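Local coordinates for uncharacterized protein YppE (Bacillus subtilis, PDB 2IM8), which is of unknown function but folds as a compact, almost wholly helical single-chain domain of the bacterial DUF1798 family, at residues Thr39-Ala51 with Asn81-His93. Residues are numbered along the deposited sequence; the frame is centred on the assembly and turned at random.
Sequences TIKPAVEENDELA and NFLELVLQSYVHH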
loop_
_atom_site.group_PDB
_atom_site.type_symbol
_atom_site.label_atom_id
_atom_site.label_comp_id
_atom_site.label_asym_id
_atom_site.label_seq_id
_atom_site.Cartn_x
_atom_site.Cartn_y
_atom_site.Cartn_z
ATOM N N THR A 39 12.535 -14.397 -2.868
ATOM C CA THR A 39 11.496 -13.829 -2.017
ATOM C C THR A 39 11.337 -12.307 -2.112
ATOM O O THR A 39 10.258 -11.811 -2.451
ATOM C CB THR A 39 11.735 -14.223 -0.535
ATOM O OG1 THR A 39 11.762 -15.654 -0.414
ATOM C CG2 THR A 39 10.623 -13.679 0.356
ATOM N N ILE A 40 12.410 -11.580 -1.824
ATOM C CA ILE A 40 12.397 -10.117 -1.826
ATOM C C ILE A 40 12.028 -9.487 -3.172
ATOM O O ILE A 40 11.020 -8.792 -3.288
ATOM C CB ILE A 40 13.769 -9.572 -1.366
ATOM C CG1 ILE A 40 14.079 -10.091 0.045
ATOM C CG2 ILE A 40 13.766 -8.038 -1.379
ATOM C CD1 ILE A 40 15.438 -9.677 0.582
ATOM N N LYS A 41 12.845 -9.741 -4.183
ATOM C CA LYS A 41 12.617 -9.203 -5.514
ATOM C C LYS A 41 11.206 -9.517 -6.022
ATOM O O LYS A 41 10.507 -8.628 -6.497
ATOM C CB LYS A 41 13.688 -9.752 -6.464
ATOM C CG LYS A 41 13.655 -9.205 -7.878
ATOM C CD LYS A 41 14.898 -9.639 -8.659
ATOM C CE LYS A 41 14.806 -9.249 -10.139
ATOM N NZ LYS A 41 13.765 -10.033 -10.863
ATOM N N PRO A 42 10.759 -10.782 -5.919
ATOM C CA PRO A 42 9.405 -11.075 -6.403
ATOM C C PRO A 42 8.309 -10.397 -5.585
ATOM O O PRO A 42 7.235 -10.109 -6.110
ATOM C CB PRO A 42 9.322 -12.593 -6.322
ATOM C CG PRO A 42 10.255 -12.926 -5.198
ATOM C CD PRO A 42 11.424 -12.014 -5.464
ATOM N N ALA A 43 8.573 -10.143 -4.308
ATOM C CA ALA A 43 7.574 -9.501 -3.466
ATOM C C ALA A 43 7.435 -8.059 -3.919
ATOM O O ALA A 43 6.328 -7.533 -3.991
ATOM C CB ALA A 43 7.975 -9.558 -2.000
ATOM N N VAL A 44 8.560 -7.421 -4.230
ATOM C CA VAL A 44 8.524 -6.037 -4.697
ATOM C C VAL A 44 7.866 -5.961 -6.072
ATOM O O VAL A 44 7.014 -5.099 -6.322
ATOM C CB VAL A 44 9.943 -5.431 -4.775
ATOM C CG1 VAL A 44 9.888 -4.050 -5.414
ATOM C CG2 VAL A 44 10.545 -5.327 -3.368
ATOM N N GLU A 45 8.250 -6.869 -6.962
ATOM C CA GLU A 45 7.694 -6.881 -8.316
ATOM C C GLU A 45 6.182 -7.066 -8.285
ATOM O O GLU A 45 5.449 -6.302 -8.903
ATOM C CB GLU A 45 8.341 -7.990 -9.165
ATOM C CG GLU A 45 9.862 -7.878 -9.285
ATOM C CD GLU A 45 10.495 -9.064 -10.009
ATOM O OE1 GLU A 45 10.006 -10.205 -9.839
ATOM O OE2 GLU A 45 11.499 -8.859 -10.729
ATOM N N GLU A 46 5.713 -8.065 -7.547
ATOM C CA GLU A 46 4.278 -8.330 -7.454
ATOM C C GLU A 46 3.524 -7.131 -6.871
ATOM O O GLU A 46 2.456 -6.740 -7.357
ATOM C CB GLU A 46 4.046 -9.563 -6.590
ATOM C CG GLU A 46 4.433 -10.860 -7.286
ATOM C CD GLU A 46 4.642 -12.013 -6.328
ATOM O OE1 GLU A 46 3.967 -12.045 -5.275
ATOM O OE2 GLU A 46 5.474 -12.899 -6.641
ATOM N N ASN A 47 4.087 -6.541 -5.828
ATOM C CA ASN A 47 3.441 -5.407 -5.195
ATOM C C ASN A 47 3.524 -4.151 -6.035
ATOM O O ASN A 47 2.671 -3.255 -5.941
ATOM C CB ASN A 47 4.011 -5.232 -3.792
ATOM C CG ASN A 47 3.388 -6.206 -2.827
ATOM O OD1 ASN A 47 2.172 -6.199 -2.651
ATOM N ND2 ASN A 47 4.199 -7.067 -2.215
ATOM N N ASP A 48 4.524 -4.113 -6.902
ATOM C CA ASP A 48 4.688 -2.999 -7.805
ATOM C C ASP A 48 3.510 -3.043 -8.776
ATOM O O ASP A 48 2.896 -2.010 -9.062
ATOM C CB ASP A 48 6.005 -3.128 -8.569
ATOM C CG ASP A 48 6.198 -2.022 -9.583
ATOM O OD1 ASP A 48 5.607 -2.115 -10.680
ATOM O OD2 ASP A 48 6.930 -1.054 -9.284
ATOM N N GLU A 49 3.194 -4.240 -9.276
ATOM C CA GLU A 49 2.080 -4.413 -10.210
ATOM C C GLU A 49 0.770 -4.066 -9.534
ATOM O O GLU A 49 -0.077 -3.380 -10.107
ATOM C CB GLU A 49 1.998 -5.854 -10.714
ATOM C CG GLU A 49 3.160 -6.299 -11.575
ATOM C CD GLU A 49 3.035 -7.756 -11.995
ATOM O OE1 GLU A 49 2.014 -8.111 -12.630
ATOM O OE2 GLU A 49 3.955 -8.547 -11.687
ATOM N N LEU A 50 0.599 -4.558 -8.312
ATOM C CA LEU A 50 -0.607 -4.293 -7.540
ATOM C C LEU A 50 -0.798 -2.784 -7.327
ATOM O O LEU A 50 -1.871 -2.251 -7.589
ATOM C CB LEU A 50 -0.518 -5.006 -6.187
ATOM C CG LEU A 50 -1.596 -4.755 -5.128
ATOM C CD1 LEU A 50 -2.974 -4.964 -5.719
ATOM C CD2 LEU A 50 -1.363 -5.700 -3.945
ATOM N N ALA A 51 0.250 -2.107 -6.862
ATOM C CA ALA A 51 0.194 -0.673 -6.593
ATOM C C ALA A 51 -0.152 0.153 -7.829
ATOM O O ALA A 51 -0.917 1.113 -7.739
ATOM C CB ALA A 51 1.527 -0.191 -6.002
ATOM N N ASN A 81 6.100 5.015 -1.371
ATOM C CA ASN A 81 6.122 4.659 0.045
ATOM C C ASN A 81 5.789 3.177 0.236
ATOM O O ASN A 81 6.432 2.487 1.027
ATOM C CB ASN A 81 5.134 5.516 0.841
ATOM C CG ASN A 81 5.642 6.927 1.084
ATOM O OD1 ASN A 81 6.827 7.137 1.361
ATOM N ND2 ASN A 81 4.742 7.896 1.007
ATOM N N PHE A 82 4.788 2.696 -0.494
ATOM C CA PHE A 82 4.374 1.304 -0.406
ATOM C C PHE A 82 5.511 0.367 -0.798
ATOM O O PHE A 82 5.766 -0.626 -0.115
ATOM C CB PHE A 82 3.165 1.070 -1.309
ATOM C CG PHE A 82 2.639 -0.339 -1.277
ATOM C CD1 PHE A 82 1.983 -0.833 -0.149
ATOM C CD2 PHE A 82 2.784 -1.170 -2.382
ATOM C CE1 PHE A 82 1.475 -2.144 -0.128
ATOM C CE2 PHE A 82 2.278 -2.484 -2.370
ATOM C CZ PHE A 82 1.624 -2.965 -1.238
ATOM N N LEU A 83 6.195 0.675 -1.898
ATOM C CA LEU A 83 7.306 -0.168 -2.336
ATOM C C LEU A 83 8.471 -0.131 -1.357
ATOM O O LEU A 83 9.175 -1.127 -1.186
ATOM C CB LEU A 83 7.785 0.240 -3.731
ATOM C CG LEU A 83 7.001 -0.336 -4.914
ATOM C CD1 LEU A 83 5.528 -0.038 -4.756
ATOM C CD2 LEU A 83 7.534 0.261 -6.206
ATOM N N GLU A 84 8.697 1.011 -0.718
ATOM C CA GLU A 84 9.780 1.063 0.258
ATOM C C GLU A 84 9.366 0.172 1.428
ATOM O O GLU A 84 10.164 -0.625 1.926
ATOM C CB GLU A 84 10.034 2.487 0.744
ATOM C CG GLU A 84 10.964 2.543 1.961
ATOM C CD GLU A 84 11.449 3.938 2.313
ATOM O OE1 GLU A 84 10.708 4.919 2.075
ATOM O OE2 GLU A 84 12.575 4.040 2.853
ATOM N N LEU A 85 8.106 0.308 1.847
ATOM C CA LEU A 85 7.564 -0.482 2.951
ATOM C C LEU A 85 7.763 -1.970 2.668
ATOM O O LEU A 85 8.203 -2.718 3.543
ATOM C CB LEU A 85 6.076 -0.139 3.153
ATOM C CG LEU A 85 5.008 -1.102 3.708
ATOM C CD1 LEU A 85 5.576 -2.101 4.709
ATOM C CD2 LEU A 85 3.902 -0.252 4.344
ATOM N N VAL A 86 7.469 -2.394 1.442
ATOM C CA VAL A 86 7.634 -3.800 1.092
ATOM C C VAL A 86 9.089 -4.261 1.199
ATOM O O VAL A 86 9.389 -5.245 1.875
ATOM C CB VAL A 86 7.102 -4.096 -0.322
ATOM C CG1 VAL A 86 7.465 -5.529 -0.724
ATOM C CG2 VAL A 86 5.583 -3.919 -0.345
ATOM N N LEU A 87 10.000 -3.553 0.545
ATOM C CA LEU A 87 11.415 -3.927 0.608
ATOM C C LEU A 87 11.941 -3.943 2.043
ATOM O O LEU A 87 12.604 -4.897 2.482
ATOM C CB LEU A 87 12.260 -2.947 -0.215
ATOM C CG LEU A 87 13.780 -3.166 -0.154
ATOM C CD1 LEU A 87 14.154 -4.584 -0.605
ATOM C CD2 LEU A 87 14.466 -2.118 -1.029
ATOM N N GLN A 88 11.662 -2.874 2.776
ATOM C CA GLN A 88 12.162 -2.778 4.142
ATOM C C GLN A 88 11.591 -3.822 5.097
ATOM O O GLN A 88 12.213 -4.139 6.113
ATOM C CB GLN A 88 11.934 -1.366 4.673
ATOM C CG GLN A 88 12.715 -0.291 3.897
ATOM C CD GLN A 88 14.219 -0.530 3.889
ATOM O OE1 GLN A 88 14.811 -0.898 4.909
ATOM N NE2 GLN A 88 14.846 -0.309 2.739
ATOM N N SER A 89 10.425 -4.376 4.780
ATOM C CA SER A 89 9.855 -5.399 5.651
ATOM C C SER A 89 10.815 -6.592 5.653
ATOM O O SER A 89 10.924 -7.305 6.641
ATOM C CB SER A 89 8.463 -5.829 5.171
ATOM O OG SER A 89 8.510 -6.585 3.970
ATOM N N TYR A 90 11.526 -6.780 4.542
ATOM C CA TYR A 90 12.482 -7.880 4.417
ATOM C C TYR A 90 13.895 -7.534 4.861
ATOM O O TYR A 90 14.519 -8.321 5.563
ATOM C CB TYR A 90 12.535 -8.370 2.970
ATOM C CG TYR A 90 11.225 -8.952 2.516
ATOM C CD1 TYR A 90 10.861 -10.247 2.877
ATOM C CD2 TYR A 90 10.328 -8.191 1.773
ATOM C CE1 TYR A 90 9.628 -10.775 2.509
ATOM C CE2 TYR A 90 9.094 -8.704 1.399
ATOM C CZ TYR A 90 8.754 -10.002 1.774
ATOM O OH TYR A 90 7.546 -10.531 1.408
ATOM N N VAL A 91 14.390 -6.362 4.456
ATOM C CA VAL A 91 15.756 -5.950 4.792
ATOM C C VAL A 91 15.884 -5.027 6.014
ATOM O O VAL A 91 16.973 -4.869 6.571
ATOM C CB VAL A 91 16.439 -5.283 3.564
ATOM C CG1 VAL A 91 16.403 -6.240 2.386
ATOM C CG2 VAL A 91 15.737 -3.986 3.203
ATOM N N HIS A 92 14.767 -4.417 6.406
ATOM C CA HIS A 92 14.687 -3.531 7.573
ATOM C C HIS A 92 15.895 -2.651 7.895
ATOM O O HIS A 92 16.351 -2.605 9.040
ATOM C CB HIS A 92 14.336 -4.362 8.812
ATOM C CG HIS A 92 15.289 -5.489 9.078
ATOM N ND1 HIS A 92 16.540 -5.297 9.629
ATOM C CD2 HIS A 92 15.170 -6.820 8.867
ATOM C CE1 HIS A 92 17.147 -6.465 9.747
ATOM N NE2 HIS A 92 16.339 -7.404 9.291
ATOM N N HIS A 93 16.408 -1.937 6.904
ATOM C CA HIS A 93 17.545 -1.067 7.155
ATOM C C HIS A 93 17.119 0.241 7.793
ATOM O O HIS A 93 17.768 0.716 8.720
ATOM C CB HIS A 93 18.295 -0.775 5.858
ATOM C CG HIS A 93 18.988 -1.969 5.286
ATOM N ND1 HIS A 93 19.850 -2.751 6.026
ATOM C CD2 HIS A 93 18.965 -2.503 4.041
ATOM C CE1 HIS A 93 20.330 -3.716 5.260
ATOM N NE2 HIS A 93 19.810 -3.587 4.051
#
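The Phe82 ring meets Asn47: the backbone O of Asn47 sits in the ring plane at the edge, 3.7 Å from Phe82 CE2, while CG2 of Val86, on the same helix as Phe82, lies over one face toward the rim. The side chain of Asn47 crosses the ring at about a right angle, its amide plane turned 81° from the ring plane, with OD1 3.6 Å from Phe82 CZ. What fixes the amide is a bond within its own helix: Asn47 ND2 donates to Ala43 O at 2.8 Å, from above the carbonyl plane, while Asn47 N reaches the same oxygen from the opposite face. Cutting Asn47 back to an alanine removes the amide, which would probably leave Ala43 O without the ND2 donor and open a gap beside the Phe82 ring and Val86. Beside Phe82, Leu83 CD1 and the Phe82 ring both reach Ala51 CB. Further along, the Tyr90 ring has Ala43 CB 3.7 Å from its CE2 and Thr39 CG2 against its CE1; Tyr34, outside the two segments, meets the Tyr90 ring edge-to-face. A chi1 of -59° sets Ile40 CG2 opposite the backbone N and 3.6 Å from Leu87 CD1, while Ile40 CG1 and CD1 run past Tyr90 CB in the opposing direction. Between these ends, Val44 CG2 rests on Val86 CG1. At the margin the contact turns mixed, Asp48 OD2 lying 3.4 Å from Leu83 CD2. No hydrogen bond crosses between 39-51 and 81-93; the axes of 39-51 and 81-91 come within 9.3 Å and run nearly antiparallel, at 161°. Val16 of helix 3-29 touches both Asn47 and Phe82, and helix 96-121 packs against helix 72-91 through Leu85 and Phe99. The pair joins the second and third of the chain's four long helices, an antiparallel packing characteristic of a four-helix bundle.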